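Local coordinates for esterase LipW (Mycobacterium marinum, PDB 3QH4), which probably hydrolyses ester bonds as a carboxylesterase of the alpha/beta hydrolase fold, at residues A[21-26]-A[291-296]; A[43-48]-A[103-108]; A[144-149]-A[158-163]. One frame throughout, in Å; residues are numbered along the deposited sequence.

Interaction 1: A[21-26]-A[291-296]; sequences AVATAR and DSLLPE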
ATOM      1  N   ALA A  21       3.937  10.326 -20.866  1.00 11.59           N
ATOM      2  CA  ALA A  21       5.190   9.947 -21.493  1.00 12.34           C
ATOM      3  C   ALA A  21       5.782   8.651 -20.951  1.00 12.46           C
ATOM      4  O   ALA A  21       6.539   7.980 -21.657  1.00 12.87           O
ATOM      5  CB  ALA A  21       6.221  11.099 -21.363  1.00 13.20           C
ATOM      6  N   VAL A  22       5.440   8.296 -19.709  1.00 11.65           N
ATOM      7  CA  VAL A  22       5.974   7.077 -19.058  1.00 11.89           C
ATOM      8  C   VAL A  22       4.940   5.968 -18.848  1.00 12.12           C
ATOM      9  O   VAL A  22       5.309   4.801 -18.617  1.00 13.31           O
ATOM     10  CB  VAL A  22       6.711   7.368 -17.691  1.00 11.80           C
ATOM     11  CG1 VAL A  22       7.990   8.196 -17.912  1.00 14.91           C
ATOM     12  CG2 VAL A  22       5.792   8.043 -16.649  1.00 11.65           C
ATOM     13  N   ALA A  23       3.664   6.321 -18.935  1.00 10.85           N
ATOM     14  CA  ALA A  23       2.590   5.339 -18.734  1.00 10.50           C
ATOM     15  C   ALA A  23       2.168   4.769 -20.084  1.00 10.38           C
ATOM     16  O   ALA A  23       1.059   5.023 -20.559  1.00 10.93           O
ATOM     17  CB  ALA A  23       1.420   5.990 -18.004  1.00 10.07           C
ATOM     18  N   THR A  24       3.071   4.000 -20.709  1.00 10.73           N
ATOM     19  CA  THR A  24       2.911   3.627 -22.126  1.00 11.69           C
ATOM     20  C   THR A  24       2.468   2.193 -22.357  1.00 11.94           C
ATOM     21  O   THR A  24       2.263   1.771 -23.511  1.00 12.06           O
ATOM     22  CB  THR A  24       4.220   3.850 -22.863  1.00 12.65           C
ATOM     23  OG1 THR A  24       5.233   3.111 -22.180  1.00 15.50           O
ATOM     24  CG2 THR A  24       4.578   5.333 -22.850  1.00 13.58           C
ATOM     25  N   ALA A  25       2.302   1.442 -21.271  1.00 11.15           N
ATOM     26  CA  ALA A  25       1.916   0.025 -21.415  1.00 10.96           C
ATOM     27  C   ALA A  25       0.959  -0.437 -20.346  1.00 10.07           C
ATOM     28  O   ALA A  25       1.055  -0.034 -19.179  1.00  9.97           O
ATOM     29  CB  ALA A  25       3.161  -0.884 -21.431  1.00 10.85           C
ATOM     30  N   ARG A  26       0.020  -1.290 -20.771  1.00 10.61           N
ATOM     31  CA  ARG A  26      -0.792  -2.056 -19.829  1.00  9.68           C
ATOM     32  C   ARG A  26       0.070  -3.125 -19.169  1.00  9.82           C
ATOM     33  O   ARG A  26       1.058  -3.610 -19.743  1.00 10.63           O
ATOM     34  CB  ARG A  26      -1.947  -2.751 -20.544  1.00  8.83           C
ATOM     35  CG  ARG A  26      -2.950  -1.780 -21.175  1.00  9.34           C
ATOM     36  CD  ARG A  26      -3.993  -2.552 -21.972  1.00  9.56           C
ATOM     37  NE  ARG A  26      -4.900  -3.265 -21.073  1.00 10.94           N
ATOM     38  CZ  ARG A  26      -5.758  -4.206 -21.463  1.00 13.75           C
ATOM     39  NH1 ARG A  26      -5.780  -4.604 -22.737  1.00 13.80           N
ATOM     40  NH2 ARG A  26      -6.585  -4.764 -20.594  1.00 12.94           N
ATOM     41  N   ASP A 291       2.789   7.928  -8.535  1.00  5.65           N
ATOM     42  CA  ASP A 291       3.898   8.400  -7.712  1.00  5.49           C
ATOM     43  C   ASP A 291       5.118   7.490  -7.810  1.00  6.16           C
ATOM     44  O   ASP A 291       6.229   7.943  -7.496  1.00  6.99           O
ATOM     45  CB  ASP A 291       3.484   8.581  -6.254  1.00  5.24           C
ATOM     46  CG  ASP A 291       2.959   7.290  -5.655  1.00  6.68           C
ATOM     47  OD1 ASP A 291       1.962   6.757  -6.184  1.00  7.16           O
ATOM     48  OD2 ASP A 291       3.578   6.781  -4.693  1.00  7.09           O
ATOM     49  N   SER A 292       4.918   6.244  -8.264  1.00  6.33           N
ATOM     50  CA  SER A 292       6.027   5.328  -8.596  1.00  7.60           C
ATOM     51  C   SER A 292       6.600   5.605  -9.981  1.00  8.36           C
ATOM     52  O   SER A 292       7.843   5.567 -10.177  1.00  8.15           O
ATOM     53  CB  SER A 292       5.533   3.875  -8.515  1.00  8.25           C
ATOM     54  OG  SER A 292       5.157   3.576  -7.178  1.00  9.89           O
ATOM     55  N   LEU A 293       5.716   5.874 -10.943  1.00  8.03           N
ATOM     56  CA  LEU A 293       6.115   6.179 -12.317  1.00  9.65           C
ATOM     57  C   LEU A 293       6.909   7.478 -12.423  1.00  9.39           C
ATOM     58  O   LEU A 293       7.866   7.550 -13.206  1.00 10.07           O
ATOM     59  CB  LEU A 293       4.901   6.235 -13.268  1.00  9.09           C
ATOM     60  CG  LEU A 293       4.176   4.892 -13.516  1.00 11.52           C
ATOM     61  CD1 LEU A 293       2.730   5.114 -13.979  1.00 15.01           C
ATOM     62  CD2 LEU A 293       4.932   4.015 -14.537  1.00 15.08           C
ATOM     63  N   LEU A 294       6.514   8.477 -11.635  1.00  8.64           N
ATOM     64  CA  LEU A 294       7.113   9.815 -11.731  1.00  9.38           C
ATOM     65  C   LEU A 294       7.245  10.429 -10.349  1.00  8.85           C
ATOM     66  O   LEU A 294       6.509  11.341 -10.018  1.00  7.51           O
ATOM     67  CB  LEU A 294       6.228  10.732 -12.585  1.00  9.77           C
ATOM     68  CG  LEU A 294       6.399  10.878 -14.079  1.00 15.49           C
ATOM     69  CD1 LEU A 294       5.626  12.098 -14.601  1.00 14.67           C
ATOM     70  CD2 LEU A 294       7.895  10.971 -14.477  1.00 14.99           C
ATOM     71  N   PRO A 295       8.194   9.942  -9.531  1.00  8.26           N
ATOM     72  CA  PRO A 295       8.172  10.431  -8.137  1.00  8.56           C
ATOM     73  C   PRO A 295       8.555  11.907  -7.986  1.00  8.51           C
ATOM     74  O   PRO A 295       8.230  12.519  -6.961  1.00  9.72           O
ATOM     75  CB  PRO A 295       9.178   9.532  -7.411  1.00  8.84           C
ATOM     76  CG  PRO A 295       9.904   8.789  -8.451  1.00 11.50           C
ATOM     77  CD  PRO A 295       9.118   8.819  -9.738  1.00  9.05           C
ATOM     78  N   GLU A 296       9.188  12.497  -9.006  1.00  7.97           N
ATOM     79  CA  GLU A 296       9.544  13.926  -8.907  1.00  8.85           C
ATOM     80  C   GLU A 296       8.451  14.878  -9.426  1.00  8.25           C
ATOM     81  O   GLU A 296       8.563  16.092  -9.318  1.00  8.84           O
ATOM     82  CB  GLU A 296      10.861  14.221  -9.651  1.00  9.41           C
ATOM     83  CG  GLU A 296      11.903  13.148  -9.591  1.00 12.38           C
ATOM     84  CD  GLU A 296      12.338  12.768  -8.197  1.00 18.54           C
ATOM     85  OE1 GLU A 296      12.179  13.578  -7.261  1.00 19.74           O
ATOM     86  OE2 GLU A 296      12.853  11.636  -8.061  1.00 21.61           O
TER
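The carbonyl oxygen of V22 receives a weak hydrogen bond from T24 N (3.2 Å), closing an inverse gamma turn centred on A23, and L293 CD2 lies 4.2 Å from the same V22 O, a loose approach. This tight turn puts V22 against L293 and L294, at and just past the end of helix 290-293, and A23 against L293, and the contact they make is apolar. V22 CG2 does most of the touching. With CG1 anti to the carbonyl carbon (chi1 -66°), CG2 falls between the backbone N and the carbonyl carbon and meets both leucines: L293 CB at 3.9 Å and L294 CG at the same distance. L293 and V22 run past one another in opposite directions, so the valine methyl meets the base of the leucine while the leucine methyls extend back along the 21-26 backbone. There L293 CD1 comes to 4.3 Å from A23 CB. L294 is the first residue to leave helical geometry; its side chain crosses that of V22 at a slant, and CG, the branch carbon, makes the touch. A23 is buried, packed also on L15, P212 and C287, whereas V22 lies at the exposed margin. The carbonyl of L294 is hydrogen-bonded to S300 OG, tying the end of the short helix to helix 298-315. The arrangement joins the N-terminal region to the segment just after H288, the likely histidine of a Ser-His-Asp triad, as in alpha/beta hydrolases of the hormone-sensitive lipase family, whose N-terminal region contributes to the cap over the active site.

Interaction 2: A[43-48]-A[103-108]; sequences QRRREA and TDHRQC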
ATOM      1  N   GLN A  43      15.030  -6.333 -10.150  1.00 16.27           N
ATOM      2  CA  GLN A  43      16.384  -5.910 -10.536  1.00 18.04           C
ATOM      3  C   GLN A  43      16.464  -4.374 -10.609  1.00 17.46           C
ATOM      4  O   GLN A  43      17.391  -3.750 -10.065  1.00 17.52           O
ATOM      5  CB  GLN A  43      16.790  -6.541 -11.889  1.00 19.11           C
ATOM      6  CG  GLN A  43      18.133  -6.021 -12.423  1.00 24.00           C
ATOM      7  CD  GLN A  43      18.598  -6.716 -13.704  1.00 31.24           C
ATOM      8  OE1 GLN A  43      17.811  -7.344 -14.419  1.00 35.25           O
ATOM      9  NE2 GLN A  43      19.892  -6.595 -14.000  1.00 34.23           N
ATOM     10  N   ARG A  44      15.475  -3.767 -11.257  1.00 17.23           N
ATOM     11  CA  ARG A  44      15.456  -2.312 -11.416  1.00 16.43           C
ATOM     12  C   ARG A  44      15.366  -1.622 -10.037  1.00 15.37           C
ATOM     13  O   ARG A  44      16.106  -0.665  -9.750  1.00 14.74           O
ATOM     14  CB  ARG A  44      14.302  -1.891 -12.329  1.00 16.89           C
ATOM     15  CG  ARG A  44      14.102  -0.371 -12.464  1.00 20.36           C
ATOM     16  CD  ARG A  44      12.916  -0.025 -13.383  1.00 24.03           C
ATOM     17  NE  ARG A  44      11.710  -0.801 -13.068  1.00 26.72           N
ATOM     18  CZ  ARG A  44      10.799  -0.480 -12.145  1.00 28.95           C
ATOM     19  NH1 ARG A  44      10.932   0.617 -11.406  1.00 28.80           N
ATOM     20  NH2 ARG A  44       9.740  -1.272 -11.973  1.00 29.41           N
ATOM     21  N   ARG A  45      14.463  -2.107  -9.190  1.00 14.00           N
ATOM     22  CA  ARG A  45      14.233  -1.460  -7.904  1.00 13.58           C
ATOM     23  C   ARG A  45      15.416  -1.652  -6.963  1.00 13.89           C
ATOM     24  O   ARG A  45      15.693  -0.768  -6.175  1.00 14.39           O
ATOM     25  CB  ARG A  45      12.904  -1.917  -7.257  1.00 12.55           C
ATOM     26  CG  ARG A  45      11.629  -1.418  -7.964  1.00 13.77           C
ATOM     27  CD  ARG A  45      11.529   0.137  -7.926  1.00 13.28           C
ATOM     28  NE  ARG A  45      11.875   0.615  -6.587  1.00 12.16           N
ATOM     29  CZ  ARG A  45      12.532   1.743  -6.311  1.00 15.93           C
ATOM     30  NH1 ARG A  45      12.873   2.604  -7.280  1.00 13.84           N
ATOM     31  NH2 ARG A  45      12.832   2.019  -5.033  1.00 15.83           N
ATOM     32  N   ARG A  46      16.104  -2.805  -7.035  1.00 14.96           N
ATOM     33  CA  ARG A  46      17.314  -3.015  -6.203  1.00 15.63           C
ATOM     34  C   ARG A  46      18.352  -1.940  -6.525  1.00 16.59           C
ATOM     35  O   ARG A  46      18.918  -1.302  -5.619  1.00 16.29           O
ATOM     36  CB  ARG A  46      17.913  -4.413  -6.427  1.00 16.47           C
ATOM     37  N   GLU A  47      18.534  -1.711  -7.822  1.00 17.25           N
ATOM     38  CA  GLU A  47      19.493  -0.722  -8.331  1.00 18.57           C
ATOM     39  C   GLU A  47      19.136   0.708  -7.878  1.00 18.68           C
ATOM     40  O   GLU A  47      20.000   1.489  -7.481  1.00 20.59           O
ATOM     41  CB  GLU A  47      19.576  -0.840  -9.854  1.00 19.13           C
ATOM     42  N   ALA A  48      17.854   1.026  -7.873  1.00 17.66           N
ATOM     43  CA  ALA A  48      17.407   2.395  -7.599  1.00 17.02           C
ATOM     44  C   ALA A  48      17.389   2.669  -6.096  1.00 16.96           C
ATOM     45  O   ALA A  48      17.612   3.806  -5.655  1.00 16.95           O
ATOM     46  CB  ALA A  48      16.033   2.608  -8.195  1.00 16.66           C
ATOM     47  N   THR A 103      10.359  -2.320  -3.534  1.00  7.16           N
ATOM     48  CA  THR A 103       9.283  -1.884  -4.440  1.00  6.50           C
ATOM     49  C   THR A 103       8.827  -0.459  -4.133  1.00  5.45           C
ATOM     50  O   THR A 103       8.844   0.420  -5.021  1.00  6.96           O
ATOM     51  CB  THR A 103       8.100  -2.827  -4.372  1.00  5.87           C
ATOM     52  OG1 THR A 103       8.552  -4.167  -4.695  1.00  6.02           O
ATOM     53  CG2 THR A 103       6.982  -2.336  -5.334  1.00  7.45           C
ATOM     54  N   ASP A 104       8.423  -0.244  -2.882  1.00  6.02           N
ATOM     55  CA  ASP A 104       7.911   1.040  -2.417  1.00  5.51           C
ATOM     56  C   ASP A 104       8.925   1.700  -1.485  1.00  5.70           C
ATOM     57  O   ASP A 104       8.566   2.436  -0.556  1.00  5.80           O
ATOM     58  CB  ASP A 104       6.587   0.828  -1.667  1.00  5.32           C
ATOM     59  CG  ASP A 104       5.413   0.584  -2.608  1.00  7.81           C
ATOM     60  OD1 ASP A 104       5.567   0.752  -3.839  1.00  9.87           O
ATOM     61  OD2 ASP A 104       4.325   0.297  -2.080  1.00  6.54           O
ATOM     62  N   HIS A 105      10.207   1.425  -1.728  1.00  5.09           N
ATOM     63  CA  HIS A 105      11.280   2.048  -0.908  1.00  5.84           C
ATOM     64  C   HIS A 105      11.175   3.591  -0.912  1.00  5.17           C
ATOM     65  O   HIS A 105      11.283   4.205   0.143  1.00  6.61           O
ATOM     66  CB  HIS A 105      12.622   1.550  -1.447  1.00  5.57           C
ATOM     67  CG  HIS A 105      13.832   2.019  -0.693  1.00  7.36           C
ATOM     68  ND1 HIS A 105      14.152   1.572   0.575  1.00  6.71           N
ATOM     69  CD2 HIS A 105      14.850   2.824  -1.077  1.00  7.37           C
ATOM     70  CE1 HIS A 105      15.291   2.126   0.957  1.00  7.07           C
ATOM     71  NE2 HIS A 105      15.744   2.876  -0.032  1.00  7.71           N
ATOM     72  N   ARG A 106      10.943   4.191  -2.076  1.00  6.51           N
ATOM     73  CA  ARG A 106      10.838   5.653  -2.154  1.00  6.42           C
ATOM     74  C   ARG A 106       9.683   6.139  -1.269  1.00  6.37           C
ATOM     75  O   ARG A 106       9.844   7.085  -0.506  1.00  6.44           O
ATOM     76  CB  ARG A 106      10.642   6.123  -3.595  1.00  6.51           C
ATOM     77  CG  ARG A 106      10.537   7.654  -3.736  1.00  5.40           C
ATOM     78  CD  ARG A 106      11.804   8.393  -3.293  1.00  7.14           C
ATOM     79  NE  ARG A 106      11.718   9.832  -3.604  1.00  8.37           N
ATOM     80  CZ  ARG A 106      12.008  10.376  -4.783  1.00  9.01           C
ATOM     81  NH1 ARG A 106      12.382   9.613  -5.827  1.00  8.88           N
ATOM     82  NH2 ARG A 106      11.887  11.700  -4.934  1.00 10.25           N
ATOM     83  N   GLN A 107       8.512   5.500  -1.395  1.00  5.13           N
ATOM     84  CA  GLN A 107       7.365   5.871  -0.579  1.00  5.49           C
ATOM     85  C   GLN A 107       7.699   5.832   0.914  1.00  5.59           C
ATOM     86  O   GLN A 107       7.304   6.732   1.667  1.00  5.77           O
ATOM     87  CB  GLN A 107       6.177   4.953  -0.929  1.00  5.60           C
ATOM     88  CG  GLN A 107       4.938   4.977   0.040  1.00  7.53           C
ATOM     89  CD  GLN A 107       4.089   6.262  -0.089  1.00  6.93           C
ATOM     90  OE1 GLN A 107       3.034   6.258  -0.737  1.00 10.43           O
ATOM     91  NE2 GLN A 107       4.528   7.335   0.557  1.00  9.39           N
ATOM     92  N   CYS A 108       8.422   4.784   1.336  1.00  5.24           N
ATOM     93  CA  CYS A 108       8.763   4.607   2.750  1.00  5.41           C
ATOM     94  C   CYS A 108       9.695   5.724   3.198  1.00  4.94           C
ATOM     95  O   CYS A 108       9.519   6.262   4.303  1.00  6.19           O
ATOM     96  CB  CYS A 108       9.389   3.222   3.014  1.00  4.83           C
ATOM     97  SG  CYS A 108       8.155   1.889   2.894  1.00  6.79           S
TER
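The middle of helix 31-56 passes the turn leading into helix 105-115, with R45 CA and T103 CA 6.1 Å apart at the nearest point of the two backbones. R45 carries the contact. Its chain bends at chi2 (-63°) and again at chi3 (-44°), bringing the guanidinium up to the start of the second helix. There NE lies 3.4 Å from T103 O and is hydrogen-bonded to the preceding carbonyl, D102 O. NH2 reaches further, to 3.6 Å from H105 CB, which sits at the edge of the guanidinium and near its plane; the same nitrogen forms a salt bridge with E52, about two helical turns further along helix 31-56. The guanidinium and the imidazole planes are 33° apart. This turn follows the loop that begins His-Ala-Gly-Gly at H92 and A93, probably the counterpart of the HGGG oxyanion-hole motif of the hormone-sensitive lipase family. D104, at the N-cap position, sends OD2 to A93 N and Y90 OH instead of capping its own helix, a link consistent with a second-shell role in shaping that loop. The H105 ring is held at both nitrogens, ND1 by Y78 OH and NE2 by T53 OG1, which fixes its rotation. R106 leads its side chain away from R45, its NE forming a salt bridge with E110.

Interaction 3: A[144-149]-A[158-163]; sequences TWVVGN and RRLAVA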
ATOM      1  N   THR A 144       2.731  -7.213  15.461  1.00  8.80           N
ATOM      2  CA  THR A 144       2.885  -7.741  16.840  1.00 10.32           C
ATOM      3  C   THR A 144       4.326  -7.583  17.341  1.00 10.72           C
ATOM      4  O   THR A 144       4.563  -7.219  18.503  1.00 11.53           O
ATOM      5  CB  THR A 144       2.425  -9.233  16.899  1.00 10.42           C
ATOM      6  OG1 THR A 144       1.045  -9.290  16.535  1.00 12.79           O
ATOM      7  CG2 THR A 144       2.600  -9.825  18.326  1.00 14.83           C
ATOM      8  N   TRP A 145       5.276  -7.845  16.448  1.00 10.24           N
ATOM      9  CA  TRP A 145       6.699  -7.762  16.753  1.00 11.48           C
ATOM     10  C   TRP A 145       7.132  -6.315  17.010  1.00 11.47           C
ATOM     11  O   TRP A 145       7.913  -6.043  17.938  1.00 12.43           O
ATOM     12  CB  TRP A 145       7.464  -8.380  15.591  1.00 10.98           C
ATOM     13  CG  TRP A 145       8.948  -8.305  15.634  1.00 13.43           C
ATOM     14  CD1 TRP A 145       9.802  -9.219  16.205  1.00 13.88           C
ATOM     15  CD2 TRP A 145       9.781  -7.315  15.007  1.00 14.89           C
ATOM     16  NE1 TRP A 145      11.107  -8.844  15.991  1.00 14.24           N
ATOM     17  CE2 TRP A 145      11.128  -7.694  15.248  1.00 15.99           C
ATOM     18  CE3 TRP A 145       9.525  -6.161  14.247  1.00 13.38           C
ATOM     19  CZ2 TRP A 145      12.208  -6.947  14.782  1.00 15.53           C
ATOM     20  CZ3 TRP A 145      10.588  -5.429  13.786  1.00 14.50           C
ATOM     21  CH2 TRP A 145      11.919  -5.822  14.043  1.00 14.02           C
ATOM     22  N   VAL A 146       6.597  -5.380  16.222  1.00 10.64           N
ATOM     23  CA  VAL A 146       6.866  -3.960  16.397  1.00 10.54           C
ATOM     24  C   VAL A 146       6.446  -3.517  17.791  1.00 11.41           C
ATOM     25  O   VAL A 146       7.197  -2.840  18.487  1.00 12.13           O
ATOM     26  CB  VAL A 146       6.150  -3.125  15.288  1.00 10.32           C
ATOM     27  CG1 VAL A 146       6.077  -1.660  15.635  1.00 10.15           C
ATOM     28  CG2 VAL A 146       6.856  -3.372  13.953  1.00  8.39           C
ATOM     29  N   VAL A 147       5.256  -3.931  18.206  1.00 11.42           N
ATOM     30  CA  VAL A 147       4.735  -3.496  19.488  1.00 12.35           C
ATOM     31  C   VAL A 147       5.449  -4.252  20.614  1.00 13.16           C
ATOM     32  O   VAL A 147       5.875  -3.637  21.599  1.00 14.22           O
ATOM     33  CB  VAL A 147       3.204  -3.690  19.539  1.00 11.85           C
ATOM     34  CG1 VAL A 147       2.658  -3.456  20.962  1.00 12.49           C
ATOM     35  CG2 VAL A 147       2.509  -2.765  18.527  1.00 11.95           C
ATOM     36  N   GLY A 148       5.640  -5.561  20.444  1.00 13.89           N
ATOM     37  CA  GLY A 148       6.219  -6.389  21.519  1.00 14.95           C
ATOM     38  C   GLY A 148       7.655  -5.998  21.798  1.00 16.21           C
ATOM     39  O   GLY A 148       8.160  -6.156  22.936  1.00 17.71           O
ATOM     40  N   ASN A 149       8.325  -5.468  20.780  1.00 15.10           N
ATOM     41  CA  ASN A 149       9.740  -5.115  20.898  1.00 15.56           C
ATOM     42  C   ASN A 149       9.980  -3.621  20.811  1.00 15.10           C
ATOM     43  O   ASN A 149      11.101  -3.179  20.518  1.00 15.28           O
ATOM     44  CB  ASN A 149      10.536  -5.845  19.817  1.00 15.36           C
ATOM     45  CG  ASN A 149      10.482  -7.345  19.982  1.00 18.60           C
ATOM     46  OD1 ASN A 149       9.727  -8.045  19.289  1.00 21.17           O
ATOM     47  ND2 ASN A 149      11.252  -7.856  20.933  1.00 17.67           N
ATOM     48  N   ARG A 158       2.454   3.614  21.585  1.00 14.41           N
ATOM     49  CA  ARG A 158       1.230   4.408  21.721  1.00 13.65           C
ATOM     50  C   ARG A 158       0.935   5.255  20.478  1.00 13.24           C
ATOM     51  O   ARG A 158      -0.146   5.877  20.376  1.00 13.15           O
ATOM     52  CB  ARG A 158       1.283   5.311  22.955  1.00 15.74           C
ATOM     53  N   ARG A 159       1.891   5.293  19.539  1.00 11.21           N
ATOM     54  CA  ARG A 159       1.708   6.073  18.300  1.00 10.52           C
ATOM     55  C   ARG A 159       2.019   5.159  17.121  1.00 10.64           C
ATOM     56  O   ARG A 159       3.035   5.313  16.429  1.00 10.76           O
ATOM     57  CB  ARG A 159       2.542   7.370  18.296  1.00 11.54           C
ATOM     58  CG  ARG A 159       1.992   8.406  19.246  1.00 13.68           C
ATOM     59  CD  ARG A 159       2.835   9.685  19.180  1.00 16.02           C
ATOM     60  NE  ARG A 159       4.149   9.450  19.762  1.00 18.46           N
ATOM     61  CZ  ARG A 159       5.198  10.232  19.572  1.00 19.41           C
ATOM     62  NH1 ARG A 159       5.095  11.311  18.791  1.00 17.41           N
ATOM     63  NH2 ARG A 159       6.351   9.922  20.172  1.00 21.08           N
ATOM     64  N   LEU A 160       1.141   4.181  16.934  1.00  9.55           N
ATOM     65  CA  LEU A 160       1.294   3.194  15.860  1.00  9.16           C
ATOM     66  C   LEU A 160       0.265   3.445  14.774  1.00  8.36           C
ATOM     67  O   LEU A 160      -0.945   3.529  15.053  1.00  8.80           O
ATOM     68  CB  LEU A 160       1.149   1.775  16.411  1.00  9.53           C
ATOM     69  CG  LEU A 160       0.993   0.629  15.391  1.00 11.03           C
ATOM     70  CD1 LEU A 160       2.320   0.355  14.744  1.00 12.47           C
ATOM     71  CD2 LEU A 160       0.496  -0.647  16.155  1.00 14.19           C
ATOM     72  N   ALA A 161       0.770   3.570  13.538  1.00  6.21           N
ATOM     73  CA  ALA A 161      -0.074   3.737  12.357  1.00  5.39           C
ATOM     74  C   ALA A 161       0.177   2.554  11.418  1.00  5.06           C
ATOM     75  O   ALA A 161       1.201   1.862  11.525  1.00  5.90           O
ATOM     76  CB  ALA A 161       0.250   5.060  11.651  1.00  5.64           C
ATOM     77  N   VAL A 162      -0.766   2.332  10.511  1.00  4.27           N
ATOM     78  CA  VAL A 162      -0.617   1.315   9.481  1.00  5.43           C
ATOM     79  C   VAL A 162      -0.799   2.016   8.129  1.00  5.88           C
ATOM     80  O   VAL A 162      -1.492   3.036   8.046  1.00  6.40           O
ATOM     81  CB  VAL A 162      -1.625   0.140   9.674  1.00  4.74           C
ATOM     82  CG1 VAL A 162      -1.355  -0.620  11.008  1.00  5.31           C
ATOM     83  CG2 VAL A 162      -3.091   0.625   9.645  1.00  5.61           C
ATOM     84  N   ALA A 163      -0.142   1.506   7.089  1.00  4.76           N
ATOM     85  CA  ALA A 163      -0.150   2.191   5.818  1.00  4.81           C
ATOM     86  C   ALA A 163       0.125   1.193   4.725  1.00  3.84           C
ATOM     87  O   ALA A 163       0.748   0.140   4.962  1.00  4.33           O
ATOM     88  CB  ALA A 163       0.939   3.311   5.795  1.00  5.01           C
TER
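V147 and L160 make the closer of two apolar contacts joining the last turn of helix 134-148 to the start of strand 160-165. These are elements of a beta-alpha-beta crossover of the alpha/beta hydrolase fold, in which the helix links strand 118-122 to strand 160-165, both parallel to the intervening strand 85-91. In the apolar group, V147 CG2 meets L160 CD2 at 3.8 Å, the two side chains crossing at about a right angle. V147 chi1 (171°) sets CG1 anti to the backbone N and turns CG2 beside that N, on the branch that reaches the leucine. The second contact is looser: V146 CG1 lies 4.4 Å from L160 CD1. Thus the two methyls of one leucine serve two successive helix residues, L160 pointing from the sheet toward the helix with CG anti to its own N (chi1 168°). L160 also packs on V87 and V187, and V147 on P185, so the helix end is seated on both the sheet and the loop leading to strand 189-193. Among backbone bonds, the strand is tied on one flank to V87 through R159 and A161, and on the other to I188 through L160. A salt bridge from R159 NE to D156 and a hydrogen bond from its NH1 to F315 O brace the corner just before the strand. In the helix, the final turn is closed by G148 N to T144 O at 2.8 Å and N149 N to W145 O at 2.9 Å.

Interactions 1 and 2 are neighbours, their centres 14 Å apart, and they touch directly: E296 OE1 forms a 3.0 Å salt bridge with R106 NH2, and P295 CB packs at 3.6 Å from R106 NH1. Together they join N-terminal residues to the surroundings of the probable active site, interaction 1 beside the likely triad histidine H288 and interaction 2 next to the presumed oxyanion-hole loop, bonded to it through D104. Interaction 3 lies across the centre of the chain from interaction 1, its centre 32 Å from that of interaction 1 and 23 Å from that of interaction 2. Its strand nevertheless runs toward the same site, leading into the probable nucleophile elbow at S166.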